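Local coordinates for carbohydrate deacetylase Agd3 (Neosartorya fumigata, PDB 6NWZ), which probably removes acetyl groups from the exopolysaccharide galactosaminogalactan and is required for Aspergillus fumigatus biofilm formation, at residues L54-A59 with S95-D100; N450-C455 with A484-N489. All coordinates share one frame; numbering follows the deposited sequence.

Contact 1: L54-A59 with S95-D100; sequences LLVPQA and SALTTD
Val56 meets Ala96 and Leu97 in a small apolar contact within the CBM87 region, where the chain leaving parallel strand 51-55 packs against the loop that leads into helix 99-112. Three methyl-bearing side chains carry it. CG1 of Val56 lies 3.6 Å from CB of Ala96, and the same methyl is 4.0 Å from CD2 of Leu97. CG2 of Val56 also approaches that leucine methyl, at 4.1 Å, so CD2 is set against both branches of the valine. The Val56 and Leu97 side chains cross at about a right angle. With CG of Leu97 opposite its own carbonyl carbon (chi1 -70°), the side chain swings CD2 to the valine although its first bond does not aim there. Ile30 of strand 22-31 touches both Val56 and Leu97, while Tyr85 packs on Ala96 and donates a hydrogen bond from its OH to Val56 O.

The polar part lies within 95-100 rather than between the segments. Ser95 OG accepts from Leu97 N at 3.1 Å, closing an ST turn around Ala96, whose CB faces 54-59. Thr98 then occupies the N-cap of helix 99-112, its OG1 bonded to Gln101 N. The backbone of 54-59 also meets Ala96: Pro57 O lies 3.5 Å from the alanine CB.

Contact 2: N450-C455 with A484-N489; sequences NGIRNC and AGMQVN
Cys455 O is gripped twice by Asn489, through side-chain ND2 at 2.8 Å and backbone N at 3.2 Å, where parallel strands 454-456 and 487-492 pair in the deacetylase domain. ND2 approaches in the carbonyl plane, whereas the backbone N stands above it, 42° out. Placing CG opposite the carbonyl carbon (chi1 -54°) folds the Asn489 amide back to this oxygen; Ser598 OG adds a weak bond to ND2.

The pairing continues with Cys455 N to Gln487 O at 2.9 Å and Gln487 N to Arg453 O at 3.3 Å. Asn454 and Gln487 put their side chains on one face, CB to CB, against helix 594-607, where Gln487 NE2 bonds Ser598 O. The other face holds Cys455 and Val488.

Before the strands, Met486 bends at chi2 and chi3 and brings SD beside the backbone of Arg453, with Trp447 and Trp448 of helix 441-449 against its side chain. The Arg453 guanidinium makes a cation-pi contact with Trp448, and its NH1 bonds Trp448 O. On the Cys455 face, SG lies 4.0 Å from Val488 CG2.

In the fold
Contact 1 closes along the chain before contact 2 opens, and the two do not touch: their centres are 46 Å apart and their nearest atoms about 28 Å. They share no strand or helix. Residues 54-59 and 95-100 belong to the CBM87 range, the first beginning at the end of strand 51-55, which pairs in parallel with 22-31, away from the annotated sites. Residues 450-455 and 484-489 belong to the deacetylase range, whose mixed sheet also holds strands 252-257 and 542-546. There the side chain of Cys455 is about 12 Å from a bound zinc ion and about 9 Å from that of the zinc ligand His388. Each contact thus lies in a separate region, the probable carbohydrate-binding module and the metal-bearing deacetylase domain.

Contact 1: L54-A59 with S95-D100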
ATOM      1  N   LEU A  54     -15.342  12.769  15.848  1.00 55.74           N
ATOM      2  CA  LEU A  54     -15.811  13.509  17.017  1.00 55.28           C
ATOM      3  C   LEU A  54     -14.825  13.279  18.154  1.00 54.50           C
ATOM      4  O   LEU A  54     -14.696  12.156  18.652  1.00 52.93           O
ATOM      5  CB  LEU A  54     -17.219  13.069  17.420  1.00 43.61           C
ATOM      6  CG  LEU A  54     -17.722  13.570  18.776  1.00 45.32           C
ATOM      7  CD1 LEU A  54     -17.901  15.077  18.768  1.00 43.21           C
ATOM      8  CD2 LEU A  54     -19.021  12.881  19.150  1.00 43.90           C
ATOM      9  N   LEU A  55     -14.130  14.335  18.564  1.00 47.68           N
ATOM     10  CA  LEU A  55     -13.158  14.246  19.644  1.00 42.52           C
ATOM     11  C   LEU A  55     -13.819  14.664  20.950  1.00 43.34           C
ATOM     12  O   LEU A  55     -14.446  15.726  21.024  1.00 52.96           O
ATOM     13  CB  LEU A  55     -11.932  15.111  19.354  1.00 41.52           C
ATOM     14  CG  LEU A  55     -11.115  14.698  18.125  1.00 40.61           C
ATOM     15  CD1 LEU A  55      -9.765  15.385  18.127  1.00 41.94           C
ATOM     16  CD2 LEU A  55     -10.939  13.190  18.055  1.00 39.47           C
ATOM     17  N   VAL A  56     -13.682  13.827  21.973  1.00 39.86           N
ATOM     18  CA  VAL A  56     -14.338  14.033  23.257  1.00 43.46           C
ATOM     19  C   VAL A  56     -13.258  14.348  24.290  1.00 43.88           C
ATOM     20  O   VAL A  56     -12.532  13.440  24.721  1.00 50.85           O
ATOM     21  CB  VAL A  56     -15.163  12.809  23.676  1.00 41.08           C
ATOM     22  CG1 VAL A  56     -15.997  13.135  24.904  1.00 45.00           C
ATOM     23  CG2 VAL A  56     -16.044  12.343  22.527  1.00 42.19           C
ATOM     24  N   PRO A  57     -13.113  15.597  24.717  1.00 52.90           N
ATOM     25  CA  PRO A  57     -12.169  15.912  25.790  1.00 45.82           C
ATOM     26  C   PRO A  57     -12.722  15.476  27.141  1.00 56.51           C
ATOM     27  O   PRO A  57     -13.898  15.145  27.288  1.00 59.57           O
ATOM     28  CB  PRO A  57     -12.042  17.432  25.706  1.00 47.76           C
ATOM     29  CG  PRO A  57     -13.373  17.865  25.202  1.00 52.03           C
ATOM     30  CD  PRO A  57     -13.820  16.797  24.237  1.00 51.42           C
ATOM     31  N   GLN A  58     -11.834  15.488  28.140  1.00 64.19           N
ATOM     32  CA  GLN A  58     -12.225  15.073  29.484  1.00 55.46           C
ATOM     33  C   GLN A  58     -13.345  15.942  30.038  1.00 58.77           C
ATOM     34  O   GLN A  58     -14.143  15.476  30.860  1.00 52.61           O
ATOM     35  CB  GLN A  58     -11.011  15.108  30.414  1.00 54.37           C
ATOM     36  CG  GLN A  58     -11.296  14.642  31.831  1.00 46.74           C
ATOM     37  CD  GLN A  58     -10.038  14.476  32.654  1.00 51.51           C
ATOM     38  OE1 GLN A  58      -8.925  14.611  32.144  1.00 63.13           O
ATOM     39  NE2 GLN A  58     -10.207  14.176  33.936  1.00 59.49           N
ATOM     40  N   ALA A  59     -13.425  17.199  29.601  1.00 69.12           N
ATOM     41  CA  ALA A  59     -14.504  18.075  30.040  1.00 56.90           C
ATOM     42  C   ALA A  59     -15.840  17.709  29.409  1.00 51.83           C
ATOM     43  O   ALA A  59     -16.882  18.155  29.898  1.00 58.92           O
ATOM     44  CB  ALA A  59     -14.159  19.530  29.723  1.00 54.20           C
ATOM     45  N   SER A  95     -16.275   7.089  31.298  1.00 41.57           N
ATOM     46  CA  SER A  95     -16.383   7.616  29.946  1.00 35.35           C
ATOM     47  C   SER A  95     -16.654   9.114  29.979  1.00 43.91           C
ATOM     48  O   SER A  95     -17.439   9.603  30.794  1.00 43.45           O
ATOM     49  CB  SER A  95     -17.500   6.904  29.187  1.00 36.95           C
ATOM     50  OG  SER A  95     -17.767   7.549  27.954  1.00 40.31           O
ATOM     51  N   ALA A  96     -15.998   9.851  29.078  1.00 37.44           N
ATOM     52  CA  ALA A  96     -16.245  11.286  28.990  1.00 43.68           C
ATOM     53  C   ALA A  96     -17.611  11.603  28.388  1.00 55.68           C
ATOM     54  O   ALA A  96     -18.073  12.744  28.503  1.00 55.56           O
ATOM     55  CB  ALA A  96     -15.140  11.967  28.184  1.00 48.88           C
ATOM     56  N   LEU A  97     -18.259  10.629  27.752  1.00 45.55           N
ATOM     57  CA  LEU A  97     -19.639  10.777  27.310  1.00 46.05           C
ATOM     58  C   LEU A  97     -20.582  10.370  28.435  1.00 47.24           C
ATOM     59  O   LEU A  97     -20.379   9.343  29.091  1.00 41.44           O
ATOM     60  CB  LEU A  97     -19.908   9.930  26.063  1.00 44.79           C
ATOM     61  CG  LEU A  97     -19.259  10.362  24.743  1.00 52.70           C
ATOM     62  CD1 LEU A  97     -19.615   9.399  23.620  1.00 45.27           C
ATOM     63  CD2 LEU A  97     -19.669  11.774  24.367  1.00 51.71           C
ATOM     64  N   THR A  98     -21.615  11.186  28.652  1.00 42.45           N
ATOM     65  CA  THR A  98     -22.533  10.970  29.759  1.00 42.43           C
ATOM     66  C   THR A  98     -23.381   9.721  29.523  1.00 50.89           C
ATOM     67  O   THR A  98     -23.431   9.158  28.424  1.00 50.72           O
ATOM     68  CB  THR A  98     -23.443  12.186  29.960  1.00 46.90           C
ATOM     69  OG1 THR A  98     -24.540  12.129  29.039  1.00 59.51           O
ATOM     70  CG2 THR A  98     -22.671  13.481  29.738  1.00 46.28           C
ATOM     71  N   THR A  99     -24.053   9.284  30.587  1.00 51.03           N
ATOM     72  CA  THR A  99     -24.945   8.138  30.473  1.00 51.11           C
ATOM     73  C   THR A  99     -26.059   8.408  29.471  1.00 51.24           C
ATOM     74  O   THR A  99     -26.410   7.534  28.668  1.00 50.59           O
ATOM     75  CB  THR A  99     -25.520   7.791  31.847  1.00 53.63           C
ATOM     76  OG1 THR A  99     -24.494   7.203  32.657  1.00 66.56           O
ATOM     77  CG2 THR A  99     -26.682   6.823  31.720  1.00 42.48           C
ATOM     78  N   ASP A 100     -26.613   9.621  29.487  1.00 58.66           N
ATOM     79  CA  ASP A 100     -27.676   9.947  28.544  1.00 64.57           C
ATOM     80  C   ASP A 100     -27.158   9.991  27.113  1.00 61.29           C
ATOM     81  O   ASP A 100     -27.886   9.629  26.182  1.00 58.56           O
ATOM     82  CB  ASP A 100     -28.332  11.274  28.929  1.00 69.69           C
ATOM     83  CG  ASP A 100     -29.434  11.681  27.971  1.00 79.42           C
ATOM     84  OD1 ASP A 100     -29.129  12.337  26.952  1.00 88.41           O
ATOM     85  OD2 ASP A 100     -30.603  11.328  28.226  1.00 86.82           O
TER

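Contact 2: N450-C455 with A484-N489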
ATOM      1  N   ASN A 450       9.914  16.610 -22.346  1.00 60.87           N
ATOM      2  CA  ASN A 450       9.619  15.322 -22.948  1.00 57.47           C
ATOM      3  C   ASN A 450       8.314  14.801 -22.343  1.00 64.57           C
ATOM      4  O   ASN A 450       7.686  15.456 -21.510  1.00 76.73           O
ATOM      5  CB  ASN A 450      10.791  14.364 -22.752  1.00 52.75           C
ATOM      6  CG  ASN A 450      12.088  14.907 -23.338  1.00 62.47           C
ATOM      7  OD1 ASN A 450      12.390  14.695 -24.514  1.00 66.77           O
ATOM      8  ND2 ASN A 450      12.857  15.618 -22.519  1.00 53.53           N
ATOM      9  N   GLY A 451       7.886  13.615 -22.754  1.00 63.81           N
ATOM     10  CA  GLY A 451       6.566  13.156 -22.353  1.00 82.08           C
ATOM     11  C   GLY A 451       6.323  12.851 -20.884  1.00 70.83           C
ATOM     12  O   GLY A 451       5.313  12.219 -20.557  1.00 69.90           O
ATOM     13  N   ILE A 452       7.203  13.305 -19.987  1.00 58.75           N
ATOM     14  CA  ILE A 452       7.192  12.871 -18.591  1.00 51.97           C
ATOM     15  C   ILE A 452       6.294  13.786 -17.772  1.00 49.52           C
ATOM     16  O   ILE A 452       6.445  15.014 -17.798  1.00 48.21           O
ATOM     17  CB  ILE A 452       8.618  12.835 -18.011  1.00 47.00           C
ATOM     18  CG1 ILE A 452       9.513  11.936 -18.858  1.00 44.28           C
ATOM     19  CG2 ILE A 452       8.603  12.342 -16.571  1.00 43.27           C
ATOM     20  CD1 ILE A 452       8.881  10.612 -19.203  1.00 42.53           C
ATOM     21  N   ARG A 453       5.360  13.180 -17.036  1.00 56.47           N
ATOM     22  CA  ARG A 453       4.422  13.892 -16.184  1.00 45.33           C
ATOM     23  C   ARG A 453       4.427  13.411 -14.742  1.00 54.45           C
ATOM     24  O   ARG A 453       3.993  14.156 -13.857  1.00 55.20           O
ATOM     25  CB  ARG A 453       2.992  13.762 -16.735  1.00 45.68           C
ATOM     26  CG  ARG A 453       2.825  14.251 -18.162  1.00 47.59           C
ATOM     27  CD  ARG A 453       2.813  15.761 -18.218  1.00 50.13           C
ATOM     28  NE  ARG A 453       2.693  16.256 -19.581  1.00 52.14           N
ATOM     29  CZ  ARG A 453       3.721  16.678 -20.307  1.00 58.98           C
ATOM     30  NH1 ARG A 453       4.942  16.665 -19.790  1.00 62.48           N
ATOM     31  NH2 ARG A 453       3.533  17.114 -21.546  1.00 55.21           N
ATOM     32  N   ASN A 454       4.910  12.202 -14.479  1.00 45.96           N
ATOM     33  CA  ASN A 454       4.913  11.633 -13.143  1.00 48.56           C
ATOM     34  C   ASN A 454       6.210  10.867 -12.934  1.00 48.94           C
ATOM     35  O   ASN A 454       6.955  10.584 -13.875  1.00 50.28           O
ATOM     36  CB  ASN A 454       3.722  10.700 -12.936  1.00 48.52           C
ATOM     37  CG  ASN A 454       3.751   9.526 -13.886  1.00 41.65           C
ATOM     38  OD1 ASN A 454       4.474   8.556 -13.663  1.00 37.69           O
ATOM     39  ND2 ASN A 454       2.988   9.618 -14.970  1.00 39.02           N
ATOM     40  N   CYS A 455       6.464  10.512 -11.681  1.00 46.73           N
ATOM     41  CA  CYS A 455       7.663   9.763 -11.352  1.00 51.97           C
ATOM     42  C   CYS A 455       7.424   9.025 -10.040  1.00 50.87           C
ATOM     43  O   CYS A 455       6.278   8.843  -9.613  1.00 51.70           O
ATOM     44  CB  CYS A 455       8.883  10.695 -11.280  1.00 51.18           C
ATOM     45  SG  CYS A 455       8.957  11.729  -9.798  1.00 54.48           S
ATOM     46  N   ALA A 484       6.440  23.217 -10.727  1.00 66.28           N
ATOM     47  CA  ALA A 484       5.124  22.855 -10.225  1.00 59.96           C
ATOM     48  C   ALA A 484       4.403  21.972 -11.231  1.00 64.79           C
ATOM     49  O   ALA A 484       4.403  22.258 -12.432  1.00 74.79           O
ATOM     50  CB  ALA A 484       4.281  24.099  -9.937  1.00 61.18           C
ATOM     51  N   GLY A 485       3.787  20.901 -10.735  1.00 54.78           N
ATOM     52  CA  GLY A 485       2.915  20.055 -11.528  1.00 54.77           C
ATOM     53  C   GLY A 485       3.353  18.611 -11.639  1.00 50.79           C
ATOM     54  O   GLY A 485       2.541  17.761 -12.026  1.00 63.95           O
ATOM     55  N   MET A 486       4.607  18.298 -11.326  1.00 54.49           N
ATOM     56  CA  MET A 486       5.074  16.924 -11.443  1.00 58.54           C
ATOM     57  C   MET A 486       4.511  16.081 -10.305  1.00 53.64           C
ATOM     58  O   MET A 486       4.550  16.488  -9.140  1.00 47.83           O
ATOM     59  CB  MET A 486       6.601  16.872 -11.435  1.00 57.79           C
ATOM     60  CG  MET A 486       7.180  15.577 -11.992  1.00 49.23           C
ATOM     61  SD  MET A 486       7.032  15.441 -13.787  1.00 49.87           S
ATOM     62  CE  MET A 486       7.989  16.859 -14.313  1.00 55.48           C
ATOM     63  N   GLN A 487       3.986  14.905 -10.646  1.00 59.07           N
ATOM     64  CA  GLN A 487       3.359  14.020  -9.670  1.00 55.76           C
ATOM     65  C   GLN A 487       4.389  13.021  -9.154  1.00 51.33           C
ATOM     66  O   GLN A 487       4.937  12.228  -9.928  1.00 50.19           O
ATOM     67  CB  GLN A 487       2.162  13.297 -10.288  1.00 46.08           C
ATOM     68  CG  GLN A 487       1.386  12.426  -9.308  1.00 45.87           C
ATOM     69  CD  GLN A 487       0.255  11.656  -9.968  1.00 52.29           C
ATOM     70  OE1 GLN A 487      -0.296  12.082 -10.982  1.00 51.99           O
ATOM     71  NE2 GLN A 487      -0.091  10.509  -9.393  1.00 54.52           N
ATOM     72  N   VAL A 488       4.646  13.058  -7.851  1.00 39.68           N
ATOM     73  CA  VAL A 488       5.595  12.163  -7.201  1.00 50.27           C
ATOM     74  C   VAL A 488       4.799  11.088  -6.473  1.00 50.02           C
ATOM     75  O   VAL A 488       4.165  11.357  -5.446  1.00 53.45           O
ATOM     76  CB  VAL A 488       6.524  12.917  -6.242  1.00 45.80           C
ATOM     77  CG1 VAL A 488       7.482  11.947  -5.563  1.00 43.66           C
ATOM     78  CG2 VAL A 488       7.290  13.992  -6.989  1.00 41.35           C
ATOM     79  N   ASN A 489       4.830   9.868  -7.003  1.00 51.76           N
ATOM     80  CA  ASN A 489       4.133   8.765  -6.356  1.00 39.46           C
ATOM     81  C   ASN A 489       5.041   8.104  -5.322  1.00 37.17           C
ATOM     82  O   ASN A 489       6.244   7.957  -5.556  1.00 39.94           O
ATOM     83  CB  ASN A 489       3.688   7.727  -7.382  1.00 36.72           C
ATOM     84  CG  ASN A 489       2.866   8.330  -8.505  1.00 54.63           C
ATOM     85  OD1 ASN A 489       1.684   8.629  -8.336  1.00 55.68           O
ATOM     86  ND2 ASN A 489       3.492   8.509  -9.664  1.00 60.14           N
TER